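Long-range contacts in uncharacterized protein C22E12.03c (Schizosaccharomyces pombe, PDB 4QYT), which converts methylglyoxal to D-lactate in one glutathione-independent step and helps protect the cell against reactive oxygen species: residues V5-F10 and I76-G81; P33-Y38 and A57-K62. All coordinates share one frame; numbering follows the deposited sequence. Where two conformers were deposited one is given.

Contact 1 of 2, residues V5-F10 and I76-G81; sequences VKVCLF and IAIIPG
Val7, Leu9, Ile76 and Ile78 mesh on one face of two neighbouring parallel strands at the middle of the Rossmann-like sheet of the DJ-1/PfpI fold. Here packing is tight. Val7 CG1, set anti to the backbone N (chi1 -178°), reaches Ile78 CD1 at 3.7 Å, while its CG2 branch lies 4.0 Å from Ile76 CD1. Replacing Val7 by an alanine would probably leave both isoleucine CD1 methyls without this neighbour and open a gap beneath helix 17-29, whose Phe27 also rests on Val7. Two residues on, Leu9 CD1 sits against Ile78 CG2 at 3.6 Å, under Phe20 and Trp24 of the same helix. On the reverse face Cys8 SG lies over the centre of the Phe10 ring, which meets the ring of Phe70 with the planes nearly parallel. The backbones pair through Cys8 N to Ile76 O (2.9 Å, nearly straight), Ile78 N to Cys8 O and Phe10 N to Ile78 O. Toward the solvent-exposed start the grip slackens: Ile76 N bonds Lys6 O only weakly at 3.3 Å, and Val5 offers just CG1 to Ile76 CD1. At the other end the chain enters the probable active site, where Gly81 N makes a weak bond to Glu19. There the Pro80 ring presses on the buried Phe10 O, which has no hydrogen-bond partner, with CD 3.0 Å and CG 3.2 Å from that oxygen.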
ATOM      1  N   VAL A   5      -9.412 -19.570  -8.576  1.00 40.23           N
ATOM      2  CA  VAL A   5      -8.788 -18.375  -9.246  1.00 20.64           C
ATOM      3  C   VAL A   5      -7.417 -18.199  -8.655  1.00 17.88           C
ATOM      4  O   VAL A   5      -7.267 -18.286  -7.435  1.00 20.25           O
ATOM      5  CB  VAL A   5      -9.631 -17.098  -9.029  1.00 27.58           C
ATOM      6  CG1 VAL A   5      -8.917 -15.857  -9.533  1.00 24.33           C
ATOM      7  CG2 VAL A   5     -10.969 -17.251  -9.732  1.00 33.14           C
ATOM      8  N   LYS A   6      -6.511 -17.709  -9.480  0.52 16.09           N
ATOM      9  CA  LYS A   6      -5.113 -17.735  -9.131  0.52 14.49           C
ATOM     10  C   LYS A   6      -4.456 -16.493  -9.720  0.52 10.92           C
ATOM     11  O   LYS A   6      -4.415 -16.330 -10.952  0.52 11.53           O
ATOM     12  CB  LYS A   6      -4.523 -19.002  -9.736  0.52 15.67           C
ATOM     13  CG  LYS A   6      -5.052 -20.272  -9.090  0.52 16.82           C
ATOM     14  CD  LYS A   6      -4.565 -21.511  -9.809  0.52 17.14           C
ATOM     15  CE  LYS A   6      -5.092 -21.590 -11.238  0.52 13.63           C
ATOM     16  NZ  LYS A   6      -5.736 -22.889 -11.635  0.52 26.83           N
ATOM     17  N   VAL A   7      -3.911 -15.627  -8.871  1.00  9.38           N
ATOM     18  CA  VAL A   7      -3.436 -14.321  -9.314  1.00  8.15           C
ATOM     19  C   VAL A   7      -1.913 -14.264  -9.302  1.00  7.43           C
ATOM     20  O   VAL A   7      -1.266 -14.718  -8.355  1.00  8.06           O
ATOM     21  CB  VAL A   7      -4.024 -13.225  -8.395  1.00  8.59           C
ATOM     22  CG1 VAL A   7      -3.594 -11.837  -8.836  1.00  9.51           C
ATOM     23  CG2 VAL A   7      -5.544 -13.333  -8.334  1.00 10.58           C
ATOM     24  N   CYS A   8      -1.375 -13.623 -10.343  1.00  7.29           N
ATOM     25  CA  CYS A   8       0.029 -13.228 -10.395  1.00  6.93           C
ATOM     26  C   CYS A   8       0.131 -11.712 -10.307  1.00  7.21           C
ATOM     27  O   CYS A   8      -0.415 -11.006 -11.170  1.00  8.18           O
ATOM     28  CB  CYS A   8       0.649 -13.662 -11.719  1.00  7.89           C
ATOM     29  SG  CYS A   8       2.288 -12.982 -11.996  1.00  8.43           S
ATOM     30  N   LEU A   9       0.837 -11.235  -9.288  1.00  6.91           N
ATOM     31  CA  LEU A   9       1.185  -9.820  -9.185  1.00  6.62           C
ATOM     32  C   LEU A   9       2.660  -9.709  -9.592  1.00  6.42           C
ATOM     33  O   LEU A   9       3.558 -10.123  -8.878  1.00  7.58           O
ATOM     34  CB  LEU A   9       0.926  -9.373  -7.750  1.00  7.12           C
ATOM     35  CG  LEU A   9       1.150  -7.935  -7.406  1.00 10.96           C
ATOM     36  CD1 LEU A   9       0.719  -6.923  -8.368  1.00 12.40           C
ATOM     37  CD2 LEU A   9       0.661  -7.627  -6.017  1.00 11.14           C
ATOM     38  N   PHE A  10       2.873  -9.193 -10.812  1.00  6.88           N
ATOM     39  CA  PHE A  10       4.250  -8.981 -11.255  1.00  6.84           C
ATOM     40  C   PHE A  10       4.893  -7.891 -10.424  1.00  7.44           C
ATOM     41  O   PHE A  10       4.257  -6.928  -9.997  1.00  8.87           O
ATOM     42  CB  PHE A  10       4.278  -8.593 -12.736  1.00  8.13           C
ATOM     43  CG  PHE A  10       4.059  -9.730 -13.688  1.00  8.06           C
ATOM     44  CD1 PHE A  10       5.006 -10.736 -13.813  1.00  8.44           C
ATOM     45  CD2 PHE A  10       2.951  -9.794 -14.526  1.00  8.90           C
ATOM     46  CE1 PHE A  10       4.849 -11.757 -14.741  1.00  9.56           C
ATOM     47  CE2 PHE A  10       2.816 -10.803 -15.461  1.00  9.46           C
ATOM     48  CZ  PHE A  10       3.760 -11.785 -15.577  1.00  9.19           C
ATOM     49  N   ILE A  76      -5.248 -14.300 -13.468  1.00  8.04           N
ATOM     50  CA  ILE A  76      -5.197 -12.840 -13.453  1.00  8.12           C
ATOM     51  C   ILE A  76      -3.713 -12.462 -13.433  1.00  7.42           C
ATOM     52  O   ILE A  76      -2.945 -13.010 -12.659  1.00  8.34           O
ATOM     53  CB  ILE A  76      -5.918 -12.243 -12.231  1.00  8.51           C
ATOM     54  CG1 ILE A  76      -7.367 -12.717 -12.137  1.00  9.94           C
ATOM     55  CG2 ILE A  76      -5.829 -10.716 -12.242  1.00  9.59           C
ATOM     56  CD1 ILE A  76      -8.177 -12.007 -11.074  1.00 12.24           C
ATOM     57  N   ALA A  77      -3.371 -11.494 -14.294  1.00  7.85           N
ATOM     58  CA  ALA A  77      -2.026 -10.920 -14.325  1.00  7.50           C
ATOM     59  C   ALA A  77      -2.124  -9.448 -14.001  1.00  7.52           C
ATOM     60  O   ALA A  77      -2.876  -8.747 -14.670  1.00  8.41           O
ATOM     61  CB  ALA A  77      -1.401 -11.107 -15.694  1.00  9.38           C
ATOM     62  N   ILE A  78      -1.361  -8.999 -13.014  1.00  7.25           N
ATOM     63  CA  ILE A  78      -1.399  -7.594 -12.576  1.00  7.76           C
ATOM     64  C   ILE A  78      -0.007  -6.994 -12.767  1.00  7.85           C
ATOM     65  O   ILE A  78       0.997  -7.532 -12.313  1.00  8.52           O
ATOM     66  CB  ILE A  78      -1.837  -7.494 -11.090  1.00  7.80           C
ATOM     67  CG1 ILE A  78      -3.189  -8.186 -10.866  1.00  9.13           C
ATOM     68  CG2 ILE A  78      -1.873  -6.014 -10.667  1.00  9.27           C
ATOM     69  CD1 ILE A  78      -3.610  -8.233  -9.429  1.00  9.71           C
ATOM     70  N   ILE A  79      -0.024  -5.786 -13.349  0.55  8.67           N
ATOM     71  CA  ILE A  79       1.174  -5.031 -13.646  0.55  9.60           C
ATOM     72  C   ILE A  79       1.056  -3.710 -12.913  0.55  9.40           C
ATOM     73  O   ILE A  79       0.229  -2.831 -13.251  0.55  9.33           O
ATOM     74  CB  ILE A  79       1.402  -4.817 -15.149  0.55 11.29           C
ATOM     75  CG1 ILE A  79       1.258  -6.161 -15.853  0.55 13.20           C
ATOM     76  CG2 ILE A  79       2.828  -4.306 -15.362  0.55 12.16           C
ATOM     77  CD1 ILE A  79       1.375  -6.113 -17.356  0.55 16.25           C
ATOM     78  N   PRO A  80       1.830  -3.585 -11.834  1.00  8.83           N
ATOM     79  CA  PRO A  80       1.828  -2.328 -11.104  1.00  8.88           C
ATOM     80  C   PRO A  80       2.780  -1.311 -11.752  1.00  9.52           C
ATOM     81  O   PRO A  80       3.537  -1.637 -12.673  1.00 11.43           O
ATOM     82  CB  PRO A  80       2.300  -2.759  -9.709  1.00  9.26           C
ATOM     83  CG  PRO A  80       3.229  -3.938 -10.003  1.00 10.19           C
ATOM     84  CD  PRO A  80       2.653  -4.622 -11.184  1.00  9.16           C
ATOM     85  N   GLY A  81       2.739  -0.082 -11.212  1.00 10.06           N
ATOM     86  CA  GLY A  81       3.559   0.998 -11.726  1.00 11.35           C
ATOM     87  C   GLY A  81       4.775   1.300 -10.885  1.00 10.28           C
ATOM     88  O   GLY A  81       5.385   0.405 -10.316  1.00 10.80           O
TER

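Contact 2 of 2, residues P33-Y38 and A57-K62; sequences PIDSVY and ANRSYK. With EDO (1,2-ethanediol), chain E.
Ser36 holds OG between its own backbone N and carbonyl carbon (chi1 56°), turned to Asn58, whose CG stands anti to its carbonyl carbon (chi1 -63°) and folds the amide back over the serine. The outcome is a reciprocal pair: Ser36 N gives a nearly straight bond to Asn58 OD1 at 2.9 Å, tilted somewhat from the amide plane, and Asn58 N gives one to Ser36 OG at 2.8 Å. The same hydroxyl meets O2 of a 1,2-ethanediol at 2.6 Å, a molecule probably left from crystallisation that also bonds Glu54 N of the second subunit. Beyond this pair, backbone pairing takes over, with Arg59 N on Ser36 O at 3.0 Å and Tyr38 N on Arg59 O at 2.8 Å. Two residues long, strand 59-60 is the outermost on this side of the chain's mixed, mainly parallel sheet in the DJ-1/PfpI fold, and it is joined to strand 34-39 without an intervening helix. On one face Asp35 and Arg59 cross with carboxylate and guanidinium planes 79° apart; OD2 of Asp35 touches Arg59 CD at 3.6 Å, but the charged NH1 of Arg59 stays too far from it for a salt bridge. Arg59 instead pairs with Glu63, and Tyr74 OH bonds both Asp35 OD2 and Arg59 NH1. Tyr38 and Ala57 touch through their CB atoms on the other face, and the Tyr38 hydroxyl runs on to Asp13. Val37 CG1 packs at 3.8 Å against Tyr61 CB, where the strand gives way to a 3-10 turn. Tyr61 N closes on Tyr38 O at 2.9 Å, and that carbonyl also takes a bond from a water shared with Ser60 OG. The hydroxyl of Ser60 accepts in turn from Lys62 N, forming an ST turn.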
ATOM      1  N   PRO A  33      -5.794 -17.240  -3.954  1.00 11.86           N
ATOM      2  CA  PRO A  33      -4.343 -17.400  -4.070  1.00 11.58           C
ATOM      3  C   PRO A  33      -3.682 -16.341  -4.935  1.00 10.09           C
ATOM      4  O   PRO A  33      -4.177 -16.057  -6.030  1.00 10.43           O
ATOM      5  CB  PRO A  33      -4.187 -18.795  -4.669  1.00 14.15           C
ATOM      6  CG  PRO A  33      -5.414 -19.511  -4.261  1.00 17.22           C
ATOM      7  CD  PRO A  33      -6.505 -18.500  -4.268  1.00 14.05           C
ATOM      8  N   ILE A  34      -2.551 -15.826  -4.457  1.00 10.26           N
ATOM      9  CA  ILE A  34      -1.805 -14.792  -5.161  1.00  8.83           C
ATOM     10  C   ILE A  34      -0.327 -14.992  -4.906  1.00  9.26           C
ATOM     11  O   ILE A  34       0.076 -15.192  -3.754  1.00 11.13           O
ATOM     12  CB  ILE A  34      -2.293 -13.368  -4.786  1.00  8.99           C
ATOM     13  CG1 ILE A  34      -1.588 -12.303  -5.610  1.00  8.86           C
ATOM     14  CG2 ILE A  34      -2.198 -13.082  -3.288  1.00 10.30           C
ATOM     15  CD1 ILE A  34      -2.277 -10.956  -5.556  1.00  9.17           C
ATOM     16  N   ASP A  35       0.454 -14.925  -5.991  1.00  8.32           N
ATOM     17  CA  ASP A  35       1.909 -14.963  -5.924  1.00  8.67           C
ATOM     18  C   ASP A  35       2.454 -13.641  -6.447  1.00  7.81           C
ATOM     19  O   ASP A  35       1.941 -13.134  -7.436  1.00  8.60           O
ATOM     20  CB  ASP A  35       2.510 -16.053  -6.837  1.00  9.51           C
ATOM     21  CG  ASP A  35       2.249 -17.480  -6.413  1.00 11.01           C
ATOM     22  OD1 ASP A  35       2.079 -17.728  -5.202  1.00 16.50           O
ATOM     23  OD2 ASP A  35       2.268 -18.343  -7.304  1.00 11.56           O
ATOM     24  N   SER A  36       3.556 -13.180  -5.866  1.00  7.61           N
ATOM     25  CA  SER A  36       4.352 -12.138  -6.494  1.00  7.77           C
ATOM     26  C   SER A  36       5.415 -12.802  -7.337  1.00  7.88           C
ATOM     27  O   SER A  36       6.069 -13.761  -6.912  1.00  9.52           O
ATOM     28  CB  SER A  36       4.964 -11.202  -5.455  1.00  8.73           C
ATOM     29  OG  SER A  36       5.730 -11.935  -4.512  1.00 10.39           O
ATOM     30  N   VAL A  37       5.545 -12.306  -8.567  1.00  7.63           N
ATOM     31  CA  VAL A  37       6.441 -12.891  -9.573  1.00  7.68           C
ATOM     32  C   VAL A  37       7.385 -11.815 -10.063  1.00  7.96           C
ATOM     33  O   VAL A  37       6.969 -10.845 -10.716  1.00  7.97           O
ATOM     34  CB  VAL A  37       5.642 -13.532 -10.724  1.00  7.73           C
ATOM     35  CG1 VAL A  37       6.586 -14.070 -11.773  1.00  9.45           C
ATOM     36  CG2 VAL A  37       4.700 -14.638 -10.215  1.00  9.10           C
ATOM     37  N   TYR A  38       8.666 -11.978  -9.703  1.00  8.62           N
ATOM     38  CA  TYR A  38       9.702 -10.980  -9.921  1.00  8.83           C
ATOM     39  C   TYR A  38      10.332 -11.140 -11.294  1.00  9.25           C
ATOM     40  O   TYR A  38      10.732 -12.248 -11.696  1.00 10.26           O
ATOM     41  CB  TYR A  38      10.756 -11.148  -8.825  1.00  9.81           C
ATOM     42  CG  TYR A  38      12.043 -10.377  -9.007  1.00 10.07           C
ATOM     43  CD1 TYR A  38      12.053  -8.978  -9.017  1.00  9.90           C
ATOM     44  CD2 TYR A  38      13.257 -11.028  -9.066  1.00 12.52           C
ATOM     45  CE1 TYR A  38      13.253  -8.255  -9.069  1.00 11.94           C
ATOM     46  CE2 TYR A  38      14.437 -10.314  -9.147  1.00 15.03           C
ATOM     47  CZ  TYR A  38      14.450  -8.928  -9.111  1.00 13.58           C
ATOM     48  OH  TYR A  38      15.665  -8.291  -9.219  1.00 16.01           O
ATOM     49  N   ALA A  57      10.112 -11.398  -3.274  1.00  9.31           N
ATOM     50  CA  ALA A  57       9.032 -11.912  -4.088  1.00  8.50           C
ATOM     51  C   ALA A  57       8.898 -13.400  -3.837  1.00  8.43           C
ATOM     52  O   ALA A  57       9.865 -14.091  -3.522  1.00  9.85           O
ATOM     53  CB  ALA A  57       9.284 -11.638  -5.539  1.00  9.41           C
ATOM     54  N   ASN A  58       7.706 -13.936  -4.084  1.00  8.04           N
ATOM     55  CA  ASN A  58       7.506 -15.378  -3.934  1.00  8.81           C
ATOM     56  C   ASN A  58       8.234 -16.219  -4.966  1.00  8.47           C
ATOM     57  O   ASN A  58       8.658 -17.331  -4.673  1.00  9.70           O
ATOM     58  CB  ASN A  58       6.009 -15.719  -4.064  1.00  9.07           C
ATOM     59  CG  ASN A  58       5.128 -15.120  -3.008  1.00  9.77           C
ATOM     60  OD1 ASN A  58       4.121 -14.534  -3.316  1.00 11.86           O
ATOM     61  ND2 ASN A  58       5.526 -15.220  -1.756  1.00 12.87           N
ATOM     62  N   ARG A  59       8.269 -15.714  -6.194  1.00  8.20           N
ATOM     63  CA  ARG A  59       8.787 -16.422  -7.361  1.00  8.75           C
ATOM     64  C   ARG A  59       9.607 -15.480  -8.215  1.00  8.37           C
ATOM     65  O   ARG A  59       9.384 -14.270  -8.200  1.00  9.33           O
ATOM     66  CB  ARG A  59       7.664 -17.018  -8.215  1.00  8.83           C
ATOM     67  CG  ARG A  59       6.686 -17.883  -7.451  1.00  9.47           C
ATOM     68  CD  ARG A  59       5.731 -18.599  -8.395  1.00  9.65           C
ATOM     69  NE  ARG A  59       6.440 -19.580  -9.204  1.00 10.45           N
ATOM     70  CZ  ARG A  59       5.889 -20.364 -10.103  1.00 10.27           C
ATOM     71  NH1 ARG A  59       4.678 -20.127 -10.534  1.00 10.24           N
ATOM     72  NH2 ARG A  59       6.588 -21.377 -10.584  1.00 11.44           N
ATOM     73  N   SER A  60      10.497 -16.065  -9.015  1.00  9.75           N
ATOM     74  CA  SER A  60      11.041 -15.415 -10.183  1.00  9.57           C
ATOM     75  C   SER A  60      10.287 -15.876 -11.419  1.00  9.37           C
ATOM     76  O   SER A  60       9.962 -17.047 -11.551  1.00  9.57           O
ATOM     77  CB  SER A  60      12.511 -15.786 -10.350  1.00 12.00           C
ATOM     78  OG  SER A  60      12.971 -15.374 -11.623  1.00 12.66           O
ATOM     79  N   TYR A  61      10.094 -14.981 -12.386  1.00  8.75           N
ATOM     80  CA  TYR A  61       9.461 -15.367 -13.634  1.00  9.68           C
ATOM     81  C   TYR A  61      10.258 -16.442 -14.365  1.00  9.89           C
ATOM     82  O   TYR A  61       9.697 -17.169 -15.180  1.00 10.85           O
ATOM     83  CB  TYR A  61       9.187 -14.194 -14.560  1.00 10.53           C
ATOM     84  CG  TYR A  61      10.330 -13.719 -15.406  1.00 11.25           C
ATOM     85  CD1 TYR A  61      11.499 -13.231 -14.879  1.00 11.34           C
ATOM     86  CD2 TYR A  61      10.211 -13.682 -16.782  1.00 14.45           C
ATOM     87  CE1 TYR A  61      12.513 -12.734 -15.672  1.00 12.98           C
ATOM     88  CE2 TYR A  61      11.213 -13.174 -17.588  1.00 16.91           C
ATOM     89  CZ  TYR A  61      12.384 -12.730 -17.026  1.00 15.49           C
ATOM     90  OH  TYR A  61      13.392 -12.211 -17.825  1.00 22.14           O
ATOM     91  N   LYS A  62      11.551 -16.558 -14.074  1.00  9.90           N
ATOM     92  CA  LYS A  62      12.382 -17.549 -14.734  1.00 11.40           C
ATOM     93  C   LYS A  62      11.985 -18.971 -14.386  1.00 11.18           C
ATOM     94  O   LYS A  62      12.379 -19.926 -15.053  1.00 13.45           O
ATOM     95  CB  LYS A  62      13.851 -17.301 -14.434  1.00 14.62           C
ATOM     96  CG  LYS A  62      14.361 -15.961 -14.945  1.00 17.30           C
ATOM     97  CD  LYS A  62      15.852 -15.733 -14.794  1.00 23.16           C
ATOM     98  CE  LYS A  62      16.195 -14.299 -15.201  1.00 31.55           C
ATOM     99  NZ  LYS A  62      17.547 -13.850 -14.796  1.00 43.14           N
TER
HETATM  100  C1  EDO E 201       6.170 -12.033  -0.527  1.00 17.15           C
HETATM  101  O1  EDO E 201       7.014 -11.198   0.188  1.00 15.50           O
HETATM  102  C2  EDO E 201       5.072 -11.433  -1.432  1.00 14.57           C
HETATM  103  O2  EDO E 201       5.678 -10.599  -2.319  1.00 19.11           O
HETATM  104  O   HOH W   1      13.686 -12.537 -12.525  1.00 20.26           O

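From the N terminus, strand 7-12 leads through helix 17-29 to strand 34-39, which lies beside it in the sheet. The chain then makes the small antiparallel excursion of strands 46-48 and 54-56 before contact 2 closes this 18-residue loop at the sheet's edge. Helix 67-73 carries it back across to strand 76-79, where contact 1 closes a loop of 65 residues on the far side of strand 7-12. Contact 2 is thus nested within contact 1, and nothing crosses. The two meet along strands 7-12 and 34-39: Leu9 N lies 2.9 Å from Asp35 O, a probable hydrogen bond, and Cys8 SG packs on Val37 CG2.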